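Long-range contact in putative endonuclease/exonuclease/phosphatase family protein (Bacteroides thetaiotaomicron, PDB 3MPR), which probably acts as a metal-dependent nuclease of the endonuclease/exonuclease/phosphatase family, cutting nucleic acid phosphodiester bonds: residues Leu197-Tyr208 with Ile230-Tyr241. Residues are numbered along the deposited sequence; the frame is centred on the assembly and turned at random. Where two conformers were deposited one is given.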
loop_
_atom_site.group_PDB
_atom_site.type_symbol
_atom_site.label_atom_id
_atom_site.label_comp_id
_atom_site.label_asym_id
_atom_site.label_seq_id
_atom_site.Cartn_x
_atom_site.Cartn_y
_atom_site.Cartn_z
ATOM N N LEU A 197 -2.095 22.951 -14.497
ATOM C CA LEU A 197 -2.099 21.644 -13.820
ATOM C C LEU A 197 -1.299 21.741 -12.533
ATOM O O LEU A 197 -0.444 22.614 -12.400
ATOM C CB LEU A 197 -1.435 20.577 -14.689
ATOM C CG LEU A 197 -2.161 20.150 -15.971
ATOM C CD1 LEU A 197 -1.222 19.388 -16.921
ATOM C CD2 LEU A 197 -3.388 19.317 -15.627
ATOM N N CYS A 198 -1.559 20.813 -11.613
ATOM C CA CYS A 198 -0.832 20.708 -10.353
ATOM C C CYS A 198 -0.138 19.364 -10.253
ATOM O O CYS A 198 -0.703 18.350 -10.645
ATOM C CB CYS A 198 -1.809 20.829 -9.179
ATOM S SG CYS A 198 -2.729 22.406 -9.209
ATOM N N ASP A 199 1.069 19.355 -9.697
ATOM C CA ASP A 199 1.762 18.106 -9.390
ATOM C C ASP A 199 1.169 17.517 -8.108
ATOM O O ASP A 199 1.206 18.161 -7.063
ATOM C CB ASP A 199 3.255 18.408 -9.179
ATOM C CG ASP A 199 4.075 17.167 -8.949
ATOM O OD1 ASP A 199 3.487 16.064 -8.850
ATOM O OD2 ASP A 199 5.319 17.292 -8.875
ATOM N N SER A 200 0.617 16.307 -8.174
ATOM C CA SER A 200 0.049 15.639 -6.998
ATOM C C SER A 200 1.070 15.512 -5.871
ATOM O O SER A 200 0.718 15.508 -4.700
ATOM C CB SER A 200 -0.441 14.224 -7.348
ATOM O OG SER A 200 -1.542 14.233 -8.246
ATOM N N TYR A 201 2.339 15.352 -6.236
ATOM C CA TYR A 201 3.394 15.273 -5.219
ATOM C C TYR A 201 3.409 16.536 -4.371
ATOM O O TYR A 201 3.570 16.484 -3.145
ATOM C CB TYR A 201 4.765 15.069 -5.866
ATOM C CG TYR A 201 5.904 15.128 -4.874
ATOM C CD1 TYR A 201 6.541 16.335 -4.587
ATOM C CD2 TYR A 201 6.337 13.978 -4.213
ATOM C CE1 TYR A 201 7.588 16.397 -3.665
ATOM C CE2 TYR A 201 7.391 14.034 -3.295
ATOM C CZ TYR A 201 8.003 15.247 -3.031
ATOM O OH TYR A 201 9.031 15.305 -2.120
ATOM N N GLU A 202 3.233 17.677 -5.032
ATOM C CA GLU A 202 3.316 18.960 -4.341
ATOM C C GLU A 202 2.009 19.329 -3.653
ATOM O O GLU A 202 2.019 19.938 -2.584
ATOM C CB GLU A 202 3.725 20.088 -5.302
ATOM C CG GLU A 202 5.088 19.898 -5.961
ATOM C CD GLU A 202 6.261 20.047 -4.990
ATOM O OE1 GLU A 202 6.062 20.521 -3.852
ATOM O OE2 GLU A 202 7.388 19.679 -5.375
ATOM N N LYS A 203 0.881 18.971 -4.255
ATOM C CA LYS A 203 -0.396 19.472 -3.745
ATOM C C LYS A 203 -1.124 18.549 -2.757
ATOM O O LYS A 203 -2.093 18.966 -2.124
ATOM C CB LYS A 203 -1.325 19.848 -4.904
ATOM C CG LYS A 203 -0.739 20.920 -5.815
ATOM C CD LYS A 203 -0.133 22.067 -5.007
ATOM C CE LYS A 203 0.511 23.108 -5.911
ATOM N NZ LYS A 203 1.247 24.147 -5.125
ATOM N N CYS A 204 -0.674 17.304 -2.634
ATOM C CA CYS A 204 -1.340 16.352 -1.754
ATOM C C CYS A 204 -1.405 16.871 -0.309
ATOM O O CYS A 204 -0.497 17.559 0.140
ATOM C CB CYS A 204 -0.611 14.994 -1.778
ATOM S SG CYS A 204 1.113 15.050 -1.230
ATOM N N ASP A 205 -2.480 16.537 0.403
ATOM C CA ASP A 205 -2.522 16.723 1.857
ATOM C C ASP A 205 -1.514 15.825 2.553
ATOM O O ASP A 205 -0.797 16.264 3.460
ATOM C CB ASP A 205 -3.909 16.402 2.411
ATOM C CG ASP A 205 -4.976 17.366 1.919
ATOM O OD1 ASP A 205 -4.640 18.526 1.623
ATOM O OD2 ASP A 205 -6.148 16.952 1.830
ATOM N N TYR A 206 -1.483 14.564 2.133
ATOM C CA TYR A 206 -0.633 13.556 2.751
ATOM C C TYR A 206 0.349 12.942 1.738
ATOM O O TYR A 206 -0.063 12.392 0.715
ATOM C CB TYR A 206 -1.470 12.465 3.440
ATOM C CG TYR A 206 -0.605 11.578 4.312
ATOM C CD1 TYR A 206 -0.476 11.825 5.674
ATOM C CD2 TYR A 206 0.135 10.531 3.756
ATOM C CE1 TYR A 206 0.362 11.038 6.475
ATOM C CE2 TYR A 206 0.964 9.739 4.542
ATOM C CZ TYR A 206 1.074 9.994 5.894
ATOM O OH TYR A 206 1.910 9.223 6.667
ATOM N N ARG A 207 1.643 13.044 2.031
ATOM C CA ARG A 207 2.677 12.523 1.144
ATOM C C ARG A 207 3.407 11.328 1.760
ATOM O O ARG A 207 3.956 11.420 2.865
ATOM C CB ARG A 207 3.676 13.629 0.790
ATOM C CG ARG A 207 4.799 13.201 -0.177
ATOM C CD ARG A 207 5.884 14.271 -0.262
ATOM N NE ARG A 207 5.402 15.504 -0.874
ATOM C CZ ARG A 207 5.895 16.713 -0.626
ATOM N NH1 ARG A 207 6.889 16.877 0.242
ATOM N NH2 ARG A 207 5.381 17.770 -1.242
ATOM N N TYR A 208 3.393 10.210 1.035
ATOM C CA TYR A 208 4.097 8.986 1.410
ATOM C C TYR A 208 5.094 8.678 0.297
ATOM O O TYR A 208 4.735 8.131 -0.738
ATOM C CB TYR A 208 3.095 7.829 1.567
ATOM C CG TYR A 208 3.708 6.520 2.011
ATOM C CD1 TYR A 208 4.563 6.468 3.097
ATOM C CD2 TYR A 208 3.426 5.336 1.340
ATOM C CE1 TYR A 208 5.132 5.276 3.505
ATOM C CE2 TYR A 208 3.983 4.133 1.748
ATOM C CZ TYR A 208 4.831 4.118 2.835
ATOM O OH TYR A 208 5.383 2.939 3.252
ATOM N N ILE A 230 1.712 12.359 -11.708
ATOM C CA ILE A 230 0.284 12.509 -11.943
ATOM C C ILE A 230 -0.047 13.986 -11.772
ATOM O O ILE A 230 0.049 14.520 -10.673
ATOM C CB ILE A 230 -0.543 11.635 -10.986
ATOM C CG1 ILE A 230 -0.178 10.151 -11.201
ATOM C CG2 ILE A 230 -2.035 11.856 -11.207
ATOM C CD1 ILE A 230 -1.006 9.164 -10.357
ATOM N N PHE A 231 -0.393 14.647 -12.876
ATOM C CA PHE A 231 -0.762 16.057 -12.860
ATOM C C PHE A 231 -2.278 16.129 -12.922
ATOM O O PHE A 231 -2.910 15.321 -13.618
ATOM C CB PHE A 231 -0.192 16.770 -14.090
ATOM C CG PHE A 231 1.319 16.825 -14.133
ATOM C CD1 PHE A 231 2.019 17.682 -13.294
ATOM C CD2 PHE A 231 2.031 16.050 -15.035
ATOM C CE1 PHE A 231 3.403 17.758 -13.347
ATOM C CE2 PHE A 231 3.411 16.118 -15.093
ATOM C CZ PHE A 231 4.101 16.982 -14.253
ATOM N N VAL A 232 -2.871 17.086 -12.212
ATOM C CA VAL A 232 -4.324 17.209 -12.208
ATOM C C VAL A 232 -4.761 18.659 -12.317
ATOM O O VAL A 232 -4.032 19.564 -11.931
ATOM C CB VAL A 232 -4.960 16.601 -10.928
ATOM C CG1 VAL A 232 -4.634 15.118 -10.809
ATOM C CG2 VAL A 232 -4.503 17.347 -9.682
ATOM N N SER A 233 -5.963 18.882 -12.825
ATOM C CA SER A 233 -6.511 20.237 -12.815
ATOM C C SER A 233 -6.612 20.724 -11.366
ATOM O O SER A 233 -6.830 19.936 -10.455
ATOM C CB SER A 233 -7.891 20.262 -13.491
ATOM O OG SER A 233 -7.836 19.785 -14.828
ATOM N N PRO A 234 -6.448 22.038 -11.140
ATOM C CA PRO A 234 -6.479 22.533 -9.758
ATOM C C PRO A 234 -7.855 22.358 -9.116
ATOM O O PRO A 234 -7.975 22.489 -7.901
ATOM C CB PRO A 234 -6.150 24.027 -9.896
ATOM C CG PRO A 234 -5.634 24.205 -11.296
ATOM C CD PRO A 234 -6.203 23.101 -12.125
ATOM N N SER A 235 -8.874 22.047 -9.913
ATOM C CA SER A 235 -10.213 21.816 -9.375
ATOM C C SER A 235 -10.315 20.514 -8.575
ATOM O O SER A 235 -11.224 20.351 -7.751
ATOM C CB SER A 235 -11.260 21.852 -10.493
ATOM O OG SER A 235 -10.921 20.945 -11.525
ATOM N N PHE A 236 -9.381 19.586 -8.803
ATOM C CA PHE A 236 -9.309 18.397 -7.958
ATOM C C PHE A 236 -8.672 18.723 -6.620
ATOM O O PHE A 236 -7.722 19.496 -6.544
ATOM C CB PHE A 236 -8.459 17.284 -8.588
ATOM C CG PHE A 236 -9.134 16.543 -9.684
ATOM C CD1 PHE A 236 -10.076 15.559 -9.399
ATOM C CD2 PHE A 236 -8.806 16.797 -11.009
ATOM C CE1 PHE A 236 -10.689 14.854 -10.422
ATOM C CE2 PHE A 236 -9.418 16.091 -12.034
ATOM C CZ PHE A 236 -10.355 15.118 -11.742
ATOM N N HIS A 237 -9.172 18.107 -5.564
ATOM C CA HIS A 237 -8.448 18.149 -4.302
ATOM C C HIS A 237 -7.596 16.885 -4.194
ATOM O O HIS A 237 -8.110 15.775 -4.317
ATOM C CB HIS A 237 -9.392 18.222 -3.114
ATOM C CG HIS A 237 -8.672 18.361 -1.810
ATOM N ND1 HIS A 237 -7.985 19.505 -1.463
ATOM C CD2 HIS A 237 -8.488 17.489 -0.793
ATOM C CE1 HIS A 237 -7.429 19.339 -0.276
ATOM N NE2 HIS A 237 -7.720 18.123 0.152
ATOM N N VAL A 238 -6.296 17.055 -3.980
ATOM C CA VAL A 238 -5.397 15.909 -3.933
ATOM C C VAL A 238 -5.245 15.501 -2.463
ATOM O O VAL A 238 -4.624 16.214 -1.679
ATOM C CB VAL A 238 -4.018 16.225 -4.551
ATOM C CG1 VAL A 238 -3.117 14.993 -4.495
ATOM C CG2 VAL A 238 -4.171 16.700 -6.014
ATOM N N LYS A 239 -5.839 14.370 -2.104
ATOM C CA LYS A 239 -5.840 13.903 -0.725
ATOM C C LYS A 239 -4.504 13.258 -0.356
ATOM O O LYS A 239 -3.937 13.540 0.703
ATOM C CB LYS A 239 -6.969 12.894 -0.507
ATOM C CG LYS A 239 -8.359 13.421 -0.851
ATOM C CD LYS A 239 -8.947 14.254 0.283
ATOM C CE LYS A 239 -9.251 13.385 1.503
ATOM N NZ LYS A 239 -9.871 14.171 2.595
ATOM N N ARG A 240 -3.986 12.398 -1.225
ATOM C CA ARG A 240 -2.835 11.593 -0.809
ATOM C C ARG A 240 -2.021 11.117 -1.997
ATOM O O ARG A 240 -2.565 10.826 -3.054
ATOM C CB ARG A 240 -3.307 10.407 0.048
ATOM C CG ARG A 240 -2.192 9.595 0.724
ATOM C CD ARG A 240 -2.723 8.851 1.970
ATOM N NE ARG A 240 -3.750 7.865 1.630
ATOM C CZ ARG A 240 -4.353 7.065 2.505
ATOM N NH1 ARG A 240 -4.047 7.127 3.805
ATOM N NH2 ARG A 240 -5.277 6.202 2.081
ATOM N N TYR A 241 -0.708 11.067 -1.801
ATOM C CA TYR A 241 0.232 10.625 -2.813
ATOM C C TYR A 241 1.070 9.534 -2.162
ATOM O O TYR A 241 1.518 9.677 -1.017
ATOM C CB TYR A 241 1.114 11.807 -3.233
ATOM C CG TYR A 241 2.353 11.476 -4.057
ATOM C CD1 TYR A 241 3.500 10.957 -3.450
ATOM C CD2 TYR A 241 2.389 11.718 -5.431
ATOM C CE1 TYR A 241 4.638 10.678 -4.185
ATOM C CE2 TYR A 241 3.538 11.451 -6.186
ATOM C CZ TYR A 241 4.654 10.933 -5.559
ATOM O OH TYR A 241 5.793 10.650 -6.283
HETATM O O HOH W 1 2.670 13.181 -9.184
HETATM O O HOH W 2 -5.234 19.613 -3.483
HETATM O O HOH W 3 -7.053 14.959 2.984
#
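Residues 197-208 pair with residues 230-241 at two places, one on each sheet of the DNase I-like beta sandwich. Residues 197-208 supply the outermost strand of each sheet in this chain, 198-199 and 206-208, and each pairs with the next strand in. In one sheet C198 and V232 form an antiparallel hydrogen-bonded pair, C198 N to V232 O at 2.8 Å. In the other, strand 206-208 runs parallel to strand 237-241, their axes 16° apart. Y206 O takes the N-H of Y241, and Y241 O takes that of Y208. K239 and R240 form a classic beta bulge against E286.

The short helix 200-203 links the two pairings. I230 O accepts from S200 N, which lies nearly in line with the carbonyl. In the conformer given, S200 OG adds a second bond to I230 O at 2.9 Å, from above the carbonyl plane. Y201 meets Y241 in a T-shaped stack, planes at 86°. The CD2 edge of Y201 points at one face of Y241, and Y201 CD2 lies 3.7 Å from Y241 CE1. Y201 CA lies over the Y241 ring as a CH-pi contact. Y241 CG is anti to the backbone N (chi1 167°), which carries the ring under the helix, while Y241 CB rests 3.8 Å from C204 SG. With an alanine in place of Y241, the Y201 edge would probably lose the ring face it points at, and a gap would open beneath the helix.

Beside strand 206-208, H237 NE2 donates to D205 OD2 at 2.6 Å, on the syn side of the carboxylate. Water 3 also donates to this oxygen.

Y206 OH is hydrogen-bonded to Q40 of the second subunit. Strand 283-289 flanks strand 237-243, and strand 173-178 flanks strand 228-232. Helix 186-192 packs on L197 and F231.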